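Long-range contacts in ftsY (Mycoplasma mycoides, PDB 1ZU4), which is an SRP receptor whose NG domain combines an SRP54-type helical bundle with an SRP54-type domain of the P-loop class: residues S14-S19 with H307-F312; Y134-A140 with K163-K168; I235-T239 with L261-T267. All coordinates share one frame; numbering follows the deposited sequence.

Interaction 1: S14-S19 with H307-F312; sequences SAFNFS and HLSSGF
Phe312 turns the edge of its ring toward the face of Phe18. The planes stand at 87° and the ring centroids are 5.2 Å apart, which makes a T-shaped (edge-to-face) pair. The leading atom is Phe312 CE2, 3.5 Å from Phe18 CE1. Two different torsions set this up. The ring of Phe18 extends with CG opposite its own backbone N (chi1 -167°). Phe312 holds CG between its backbone N and carbonyl carbon (chi1 62°), which folds the ring back over its own turn. Ser309 O then sits above the centre of the Phe312 ring. Leu308 meets Phe18 at about a right angle, with Leu308 CG 3.7 Å from Phe18 CD1. Leu308 CD1 also lies 3.6 Å from Ser14 O. Ala15 lies against the carbonyls of His307 and Leu308. Its CB is 3.3 Å from His307 O, and its CA makes a CA-H...O contact of 3.2 Å with Leu308 O. Further on, Ser19 CB rests on the bare backbone of Gly311, 3.4 Å from Gly311 C. Helix 71-87 closes the aromatic side: Leu78 and Leu82 touch Phe18, and Val79 touches Phe312. Lys75 of the same helix bonds to Phe312 O. The contact therefore ties the C-terminal end of the chain to the N-terminal helical bundle. No direct hydrogen bond crosses between the two segments. One water does the polar work. It donates to Ala15 O and to Leu308 O, the latter at 2.6 Å, and accepts from Gly311 N. Carbon packing and the ring pair thus carry the direct contact, while a three-bonded water satisfies backbone groups from both sides.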
loop_
_atom_site.group_PDB
_atom_site.type_symbol
_atom_site.label_atom_id
_atom_site.label_comp_id
_atom_site.label_asym_id
_atom_site.label_seq_id
_atom_site.Cartn_x
_atom_site.Cartn_y
_atom_site.Cartn_z
ATOM N N SER A 14 13.843 -6.188 6.434
ATOM C CA SER A 14 13.831 -6.984 5.194
ATOM C C SER A 14 15.195 -6.940 4.494
ATOM O O SER A 14 15.637 -7.931 3.893
ATOM C CB SER A 14 12.680 -6.541 4.254
ATOM O OG SER A 14 12.775 -5.159 4.000
ATOM N N ALA A 15 15.865 -5.792 4.565
ATOM C CA ALA A 15 17.180 -5.637 3.975
ATOM C C ALA A 15 18.207 -6.502 4.704
ATOM O O ALA A 15 19.068 -7.107 4.085
ATOM C CB ALA A 15 17.597 -4.189 3.997
ATOM N N PHE A 16 18.102 -6.580 6.018
ATOM C CA PHE A 16 18.986 -7.435 6.781
ATOM C C PHE A 16 18.879 -8.916 6.371
ATOM O O PHE A 16 19.898 -9.589 6.194
ATOM C CB PHE A 16 18.716 -7.351 8.280
ATOM C CG PHE A 16 19.605 -8.286 9.066
ATOM C CD1 PHE A 16 20.936 -7.929 9.325
ATOM C CD2 PHE A 16 19.149 -9.547 9.463
ATOM C CE1 PHE A 16 21.793 -8.832 10.009
ATOM C CE2 PHE A 16 19.998 -10.443 10.152
ATOM C CZ PHE A 16 21.305 -10.078 10.415
ATOM N N ASN A 17 17.654 -9.419 6.315
ATOM C CA ASN A 17 17.365 -10.780 5.880
ATOM C C ASN A 17 17.855 -11.119 4.438
ATOM O O ASN A 17 18.468 -12.174 4.189
ATOM C CB ASN A 17 15.862 -10.933 5.953
ATOM C CG ASN A 17 15.412 -12.367 6.055
ATOM O OD1 ASN A 17 15.242 -12.919 7.168
ATOM N ND2 ASN A 17 15.120 -12.962 4.905
ATOM N N PHE A 18 17.532 -10.238 3.485
ATOM C CA PHE A 18 17.950 -10.377 2.098
ATOM C C PHE A 18 19.486 -10.312 2.002
ATOM O O PHE A 18 20.099 -11.181 1.400
ATOM C CB PHE A 18 17.255 -9.279 1.260
ATOM C CG PHE A 18 17.334 -9.477 -0.231
ATOM C CD1 PHE A 18 17.282 -8.380 -1.070
ATOM C CD2 PHE A 18 17.498 -10.749 -0.796
ATOM C CE1 PHE A 18 17.322 -8.528 -2.464
ATOM C CE2 PHE A 18 17.534 -10.906 -2.200
ATOM C CZ PHE A 18 17.445 -9.799 -3.030
ATOM N N SER A 19 20.129 -9.310 2.611
ATOM C CA SER A 19 21.602 -9.267 2.570
ATOM C C SER A 19 22.291 -10.425 3.300
ATOM O O SER A 19 23.416 -10.811 2.929
ATOM C CB SER A 19 22.144 -7.958 3.126
ATOM O OG SER A 19 21.961 -7.912 4.526
ATOM N N HIS A 307 16.600 0.418 -0.956
ATOM C CA HIS A 307 16.691 0.238 0.499
ATOM C C HIS A 307 16.596 -1.250 0.927
ATOM O O HIS A 307 17.241 -1.688 1.906
ATOM C CB HIS A 307 15.677 1.156 1.206
ATOM C CG HIS A 307 16.014 2.614 1.058
ATOM N ND1 HIS A 307 17.019 3.215 1.781
ATOM C CD2 HIS A 307 15.518 3.572 0.236
ATOM C CE1 HIS A 307 17.110 4.490 1.433
ATOM N NE2 HIS A 307 16.207 4.734 0.499
ATOM N N LEU A 308 15.842 -2.037 0.175
ATOM C CA LEU A 308 15.808 -3.513 0.381
ATOM C C LEU A 308 17.180 -4.091 0.142
ATOM O O LEU A 308 17.596 -5.027 0.833
ATOM C CB LEU A 308 14.858 -4.206 -0.614
ATOM C CG LEU A 308 14.780 -5.752 -0.591
ATOM C CD1 LEU A 308 14.522 -6.295 0.851
ATOM C CD2 LEU A 308 13.698 -6.195 -1.552
ATOM N N SER A 309 17.879 -3.491 -0.816
ATOM C CA SER A 309 19.187 -3.948 -1.265
ATOM C C SER A 309 20.381 -3.356 -0.513
ATOM O O SER A 309 21.508 -3.730 -0.803
ATOM C CB SER A 309 19.323 -3.625 -2.754
ATOM O OG SER A 309 18.341 -4.361 -3.462
ATOM N N SER A 310 20.115 -2.468 0.452
ATOM C CA SER A 310 21.133 -1.616 1.053
ATOM C C SER A 310 22.211 -2.394 1.775
ATOM O O SER A 310 23.386 -1.976 1.762
ATOM C CB SER A 310 20.527 -0.580 2.001
ATOM O OG SER A 310 19.772 -1.207 3.017
ATOM N N GLY A 311 21.819 -3.537 2.337
ATOM C CA GLY A 311 22.727 -4.386 3.094
ATOM C C GLY A 311 23.798 -5.062 2.256
ATOM O O GLY A 311 24.834 -5.459 2.788
ATOM N N PHE A 312 23.583 -5.212 0.954
ATOM C CA PHE A 312 24.615 -5.863 0.137
ATOM C C PHE A 312 25.237 -4.966 -0.930
ATOM O O PHE A 312 26.086 -5.410 -1.718
ATOM C CB PHE A 312 24.105 -7.189 -0.459
ATOM C CG PHE A 312 22.925 -7.052 -1.405
ATOM C CD1 PHE A 312 23.104 -6.680 -2.717
ATOM C CD2 PHE A 312 21.643 -7.381 -0.984
ATOM C CE1 PHE A 312 22.025 -6.622 -3.600
ATOM C CE2 PHE A 312 20.564 -7.315 -1.854
ATOM C CZ PHE A 312 20.761 -6.936 -3.150
HETATM O O HOH W 1 19.947 -5.639 1.722
#

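Interaction 2: Y134-A140 with K163-K168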
loop_
_atom_site.group_PDB
_atom_site.type_symbol
_atom_site.label_atom_id
_atom_site.label_comp_id
_atom_site.label_asym_id
_atom_site.label_seq_id
_atom_site.Cartn_x
_atom_site.Cartn_y
_atom_site.Cartn_z
ATOM N N TYR A 134 -3.461 21.328 2.393
ATOM C CA TYR A 134 -4.815 21.069 1.927
ATOM C C TYR A 134 -5.825 20.985 3.073
ATOM O O TYR A 134 -5.469 20.659 4.229
ATOM C CB TYR A 134 -4.831 19.814 1.049
ATOM C CG TYR A 134 -3.946 19.922 -0.196
ATOM C CD1 TYR A 134 -2.696 19.285 -0.268
ATOM C CD2 TYR A 134 -4.357 20.662 -1.309
ATOM C CE1 TYR A 134 -1.887 19.384 -1.398
ATOM C CE2 TYR A 134 -3.565 20.748 -2.444
ATOM C CZ TYR A 134 -2.327 20.137 -2.489
ATOM O OH TYR A 134 -1.573 20.234 -3.642
ATOM N N LYS A 135 -7.073 21.344 2.752
ATOM C CA LYS A 135 -8.186 21.278 3.694
ATOM C C LYS A 135 -8.868 19.901 3.577
ATOM O O LYS A 135 -9.398 19.549 2.515
ATOM C CB LYS A 135 -9.167 22.435 3.420
ATOM C CG LYS A 135 -10.086 22.769 4.565
ATOM C CD LYS A 135 -11.137 23.819 4.164
ATOM C CE LYS A 135 -12.211 23.889 5.226
ATOM N NZ LYS A 135 -13.102 25.060 4.982
ATOM N N VAL A 136 -8.803 19.117 4.656
ATOM C CA VAL A 136 -9.157 17.682 4.621
ATOM C C VAL A 136 -10.336 17.334 5.520
ATOM O O VAL A 136 -10.400 17.734 6.677
ATOM C CB VAL A 136 -7.977 16.741 4.987
ATOM C CG1 VAL A 136 -8.370 15.248 4.769
ATOM C CG2 VAL A 136 -6.767 17.039 4.127
ATOM N N LEU A 137 -11.257 16.554 4.959
ATOM C CA LEU A 137 -12.411 16.073 5.692
ATOM C C LEU A 137 -12.420 14.543 5.658
ATOM O O LEU A 137 -12.162 13.957 4.633
ATOM C CB LEU A 137 -13.687 16.619 5.049
ATOM C CG LEU A 137 -15.004 16.257 5.764
ATOM C CD1 LEU A 137 -15.082 16.862 7.177
ATOM C CD2 LEU A 137 -16.198 16.702 4.926
ATOM N N ILE A 138 -12.684 13.929 6.807
ATOM C CA ILE A 138 -12.869 12.486 6.949
ATOM C C ILE A 138 -14.344 12.158 7.228
ATOM O O ILE A 138 -15.020 12.842 8.046
ATOM C CB ILE A 138 -12.022 11.938 8.119
ATOM C CG1 ILE A 138 -10.518 12.096 7.819
ATOM C CG2 ILE A 138 -12.347 10.493 8.429
ATOM C CD1 ILE A 138 -9.679 12.146 9.084
ATOM N N ALA A 139 -14.820 11.106 6.547
ATOM C CA ALA A 139 -16.152 10.573 6.731
ATOM C C ALA A 139 -15.947 9.271 7.384
ATOM O O ALA A 139 -15.516 8.324 6.736
ATOM C CB ALA A 139 -16.927 10.369 5.348
ATOM N N ALA A 140 -16.260 9.224 8.673
ATOM C CA ALA A 140 -16.245 8.006 9.484
ATOM C C ALA A 140 -17.410 7.074 9.136
ATOM O O ALA A 140 -18.332 6.875 9.959
ATOM C CB ALA A 140 -16.320 8.390 10.975
ATOM N N LYS A 163 -6.146 21.308 10.001
ATOM C CA LYS A 163 -6.845 21.358 8.696
ATOM C C LYS A 163 -7.571 20.065 8.339
ATOM O O LYS A 163 -8.012 19.901 7.200
ATOM C CB LYS A 163 -5.890 21.733 7.564
ATOM C CG LYS A 163 -5.536 23.221 7.531
ATOM C CD LYS A 163 -4.789 23.588 6.252
ATOM C CE LYS A 163 -3.301 23.744 6.484
ATOM N NZ LYS A 163 -2.691 22.464 6.944
ATOM N N VAL A 164 -7.670 19.163 9.317
ATOM C CA VAL A 164 -8.422 17.916 9.176
ATOM C C VAL A 164 -9.632 17.917 10.106
ATOM O O VAL A 164 -9.483 18.008 11.339
ATOM C CB VAL A 164 -7.607 16.648 9.499
ATOM C CG1 VAL A 164 -8.484 15.395 9.270
ATOM C CG2 VAL A 164 -6.289 16.573 8.703
ATOM N N ASP A 165 -10.809 17.778 9.493
ATOM C CA ASP A 165 -12.107 17.747 10.170
ATOM C C ASP A 165 -12.750 16.388 9.961
ATOM O O ASP A 165 -12.357 15.664 9.048
ATOM C CB ASP A 165 -13.019 18.837 9.597
ATOM C CG ASP A 165 -12.490 20.238 9.863
ATOM O OD1 ASP A 165 -11.927 20.450 10.958
ATOM O OD2 ASP A 165 -12.625 21.115 8.978
ATOM N N LEU A 166 -13.723 16.056 10.812
ATOM C CA LEU A 166 -14.389 14.733 10.847
ATOM C C LEU A 166 -15.897 14.861 10.864
ATOM O O LEU A 166 -16.457 15.607 11.702
ATOM C CB LEU A 166 -14.006 13.975 12.124
ATOM C CG LEU A 166 -14.594 12.561 12.260
ATOM C CD1 LEU A 166 -13.825 11.554 11.399
ATOM C CD2 LEU A 166 -14.611 12.117 13.694
ATOM N N VAL A 167 -16.546 14.109 9.978
ATOM C CA VAL A 167 -18.001 13.915 10.018
ATOM C C VAL A 167 -18.279 12.475 10.457
ATOM O O VAL A 167 -17.630 11.526 9.987
ATOM C CB VAL A 167 -18.672 14.239 8.623
ATOM C CG1 VAL A 167 -20.136 13.886 8.614
ATOM C CG2 VAL A 167 -18.513 15.732 8.299
ATOM N N LYS A 168 -19.234 12.293 11.351
ATOM C CA LYS A 168 -19.529 10.942 11.858
ATOM C C LYS A 168 -21.043 10.749 12.012
ATOM O O LYS A 168 -21.805 11.679 11.799
ATOM C CB LYS A 168 -18.825 10.707 13.201
ATOM C CG LYS A 168 -19.058 11.815 14.221
ATOM C CD LYS A 168 -18.667 11.389 15.621
ATOM C CE LYS A 168 -18.781 12.540 16.598
ATOM N NZ LYS A 168 -19.177 12.004 17.946
#
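Five backbone hydrogen bonds join Val136-Ala140 to Lys163-Val167. Val136 N gives to Lys163 O at 2.8 Å, and Asp165 N gives back to Val136 O. Ile138 N then bonds to Asp165 O, and Val167 N to Ile138 O at 2.8 Å in an almost straight line (177°). Ala140 N closes the series on Val167 O, at 3.0 Å. The alternation is that of parallel strands. Strand 136-140, helix 146-156 and strand 164-167 form a beta-alpha-beta unit of the P-loop domain, with 164-167 at the edge of the sheet. Val136, Ile138, Val164 and Leu166 share one face. With chi1 of Ile138 at -65°, its CG1 lies beside the backbone N and carries Ile138 CD1 to Val164 CG1, at 3.5 Å. Ile138 CG2, anti to that N, meets Leu166 CD1, also at 3.5 Å. Both pairs are tight. Helix 118-131 covers this face through Leu122 and Ala126. On the other face Leu137 CD1 reaches Asp165 CB at 3.7 Å and Val167 CG2 at 3.8 Å. Asp165 OD2 bonds to Tyr192, and helix 176-189 packs over Leu137 and Val167.

Interaction 3: I235-T239 with L261-T267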
loop_
_atom_site.group_PDB
_atom_site.type_symbol
_atom_site.label_atom_id
_atom_site.label_comp_id
_atom_site.label_asym_id
_atom_site.label_seq_id
_atom_site.Cartn_x
_atom_site.Cartn_y
_atom_site.Cartn_z
ATOM N N ILE A 235 -3.011 -3.292 2.786
ATOM C CA ILE A 235 -2.454 -4.594 3.032
ATOM C C ILE A 235 -1.423 -4.402 4.095
ATOM O O ILE A 235 -0.516 -3.591 3.918
ATOM C CB ILE A 235 -1.766 -5.167 1.763
ATOM C CG1 ILE A 235 -2.798 -5.328 0.632
ATOM C CG2 ILE A 235 -1.123 -6.485 2.110
ATOM C CD1 ILE A 235 -2.195 -5.765 -0.704
ATOM N N ASP A 236 -1.550 -5.171 5.161
ATOM C CA ASP A 236 -0.505 -5.367 6.199
ATOM C C ASP A 236 0.684 -6.255 5.781
ATOM O O ASP A 236 0.582 -7.518 5.734
ATOM C CB ASP A 236 -1.184 -5.988 7.446
ATOM C CG ASP A 236 -0.295 -6.028 8.671
ATOM O OD1 ASP A 236 0.961 -5.972 8.598
ATOM O OD2 ASP A 236 -0.879 -6.135 9.766
ATOM N N ALA A 237 1.837 -5.621 5.536
ATOM C CA ALA A 237 3.018 -6.372 5.078
ATOM C C ALA A 237 3.470 -7.510 6.027
ATOM O O ALA A 237 4.058 -8.530 5.573
ATOM C CB ALA A 237 4.175 -5.442 4.771
ATOM N N THR A 238 3.228 -7.350 7.326
ATOM C CA THR A 238 3.623 -8.407 8.266
ATOM C C THR A 238 2.881 -9.726 8.037
ATOM O O THR A 238 3.266 -10.739 8.619
ATOM C CB THR A 238 3.522 -7.989 9.759
ATOM O OG1 THR A 238 2.148 -7.912 10.138
ATOM C CG2 THR A 238 4.171 -6.626 9.976
ATOM N N THR A 239 1.844 -9.716 7.199
ATOM C CA THR A 239 1.081 -10.931 6.914
ATOM C C THR A 239 1.629 -11.683 5.739
ATOM O O THR A 239 1.300 -12.842 5.556
ATOM C CB THR A 239 -0.420 -10.695 6.728
ATOM O OG1 THR A 239 -0.668 -9.727 5.688
ATOM C CG2 THR A 239 -1.030 -10.223 8.047
ATOM N N LEU A 261 0.470 -0.203 1.560
ATOM C CA LEU A 261 1.230 -1.291 2.172
ATOM C C LEU A 261 1.739 -0.784 3.524
ATOM O O LEU A 261 2.576 0.068 3.561
ATOM C CB LEU A 261 2.441 -1.628 1.272
ATOM C CG LEU A 261 3.284 -2.827 1.756
ATOM C CD1 LEU A 261 2.455 -4.117 1.872
ATOM C CD2 LEU A 261 4.519 -3.036 0.881
ATOM N N THR A 262 1.212 -1.316 4.618
ATOM C CA THR A 262 1.540 -0.850 5.953
ATOM C C THR A 262 2.476 -1.797 6.624
ATOM O O THR A 262 2.647 -2.957 6.174
ATOM C CB THR A 262 0.283 -0.760 6.838
ATOM O OG1 THR A 262 -0.322 -2.058 6.931
ATOM C CG2 THR A 262 -0.713 0.233 6.250
ATOM N N LYS A 263 3.101 -1.298 7.700
ATOM C CA LYS A 263 3.929 -2.120 8.589
ATOM C C LYS A 263 5.126 -2.718 7.941
ATOM O O LYS A 263 5.638 -3.730 8.413
ATOM C CB LYS A 263 3.093 -3.200 9.305
ATOM C CG LYS A 263 2.196 -2.567 10.367
ATOM C CD LYS A 263 1.278 -3.553 11.059
ATOM C CE LYS A 263 0.073 -2.815 11.611
ATOM N NZ LYS A 263 0.497 -1.644 12.507
ATOM N N MET A 264 5.620 -2.078 6.884
ATOM C CA MET A 264 6.822 -2.579 6.238
ATOM C C MET A 264 7.957 -2.747 7.236
ATOM O O MET A 264 8.675 -3.732 7.190
ATOM C CB MET A 264 7.252 -1.669 5.090
ATOM C CG MET A 264 8.151 -2.391 4.060
ATOM S SD MET A 264 7.559 -3.997 3.416
ATOM C CE MET A 264 9.123 -4.848 3.151
ATOM N N ASP A 265 8.115 -1.764 8.126
ATOM C CA ASP A 265 9.151 -1.765 9.177
ATOM C C ASP A 265 9.225 -3.037 10.035
ATOM O O ASP A 265 10.300 -3.360 10.585
ATOM C CB ASP A 265 9.009 -0.529 10.088
ATOM C CG ASP A 265 7.699 -0.512 10.879
ATOM O OD1 ASP A 265 6.638 -0.774 10.288
ATOM O OD2 ASP A 265 7.704 -0.197 12.092
ATOM N N SER A 266 8.098 -3.738 10.148
ATOM C CA SER A 266 7.938 -4.895 11.030
ATOM C C SER A 266 8.088 -6.200 10.236
ATOM O O SER A 266 8.040 -7.303 10.799
ATOM C CB SER A 266 6.546 -4.865 11.699
ATOM O OG SER A 266 6.211 -3.577 12.208
ATOM N N THR A 267 8.294 -6.048 8.928
ATOM C CA THR A 267 8.334 -7.133 7.960
ATOM C C THR A 267 9.791 -7.522 7.632
ATOM O O THR A 267 10.598 -6.658 7.256
ATOM C CB THR A 267 7.612 -6.683 6.666
ATOM O OG1 THR A 267 6.270 -6.296 6.994
ATOM C CG2 THR A 267 7.600 -7.742 5.630
#
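Leu261 extends with CG opposite its backbone N (chi1 -176°), and this lays its CD1 methyl against Ala237 CB at 3.6 Å. Thr262 has OG1 between its backbone N and carbonyl carbon (chi1 60°), where it makes a weak bond to Ile235 O. The firmer bonds are from the backbone: Thr262 N to Ile235 O and Ala237 N to Thr262 O, each spanning 2.9 Å. They continue the parallel pairing to the point where both strands end. Beyond it each segment makes a short 3-10 turn. Asp236 shapes the first as an Asx turn. Its OD1 accepts from Thr238 N at 2.9 Å and from Thr238 OG1 at 2.7 Å, both on the same face of the carboxylate. The Lys263 chain passes this group obliquely, with CD 3.5 Å from Asp236 OD1. Asp236 OD2 and Lys263 NZ are 5.4 Å apart and not in contact. In the second turn Lys263 O is gripped by Thr267 OG1 and Ser266 N from opposite faces. Thr267 OG1 also lies 3.2 Å from Ala237 CB. Thr238 CG2 wedges in beside Thr267 OG1 and meets Ser266 CB tightly, at 3.4 Å. The sequence Thr262-Lys263-Met264-Asp265 matches the TKxD motif of SRP-type P-loop proteins. Strands 230-236 and 258-262, with helix 241-250, form a beta-alpha-beta unit. Ile276 of helix 272-280 packs on Ile235 and Leu261. On the far side of 258-262, strand 284-288 pairs with Leu261, and its Ile287 touches Met264.

Interactions 2 and 3 belong to one sheet of the P-loop domain but join different strand pairs. Their centres are 26 Å apart and their nearest atoms about 15 Å. Interaction 1 brings together the two ends of the chain, and both other contacts fall between its segments in sequence. It touches interaction 3: Ser14 CB is 3.7 Å from Thr267 O, and Ser14 OG is 3.8 Å from Met264 CE. Interaction 2 lies across the chain's centre from it, 38 Å between contact centres. Ala140 and Thr262 each come near, without touching, a probable P-loop whose backbone amides hold a sulfate.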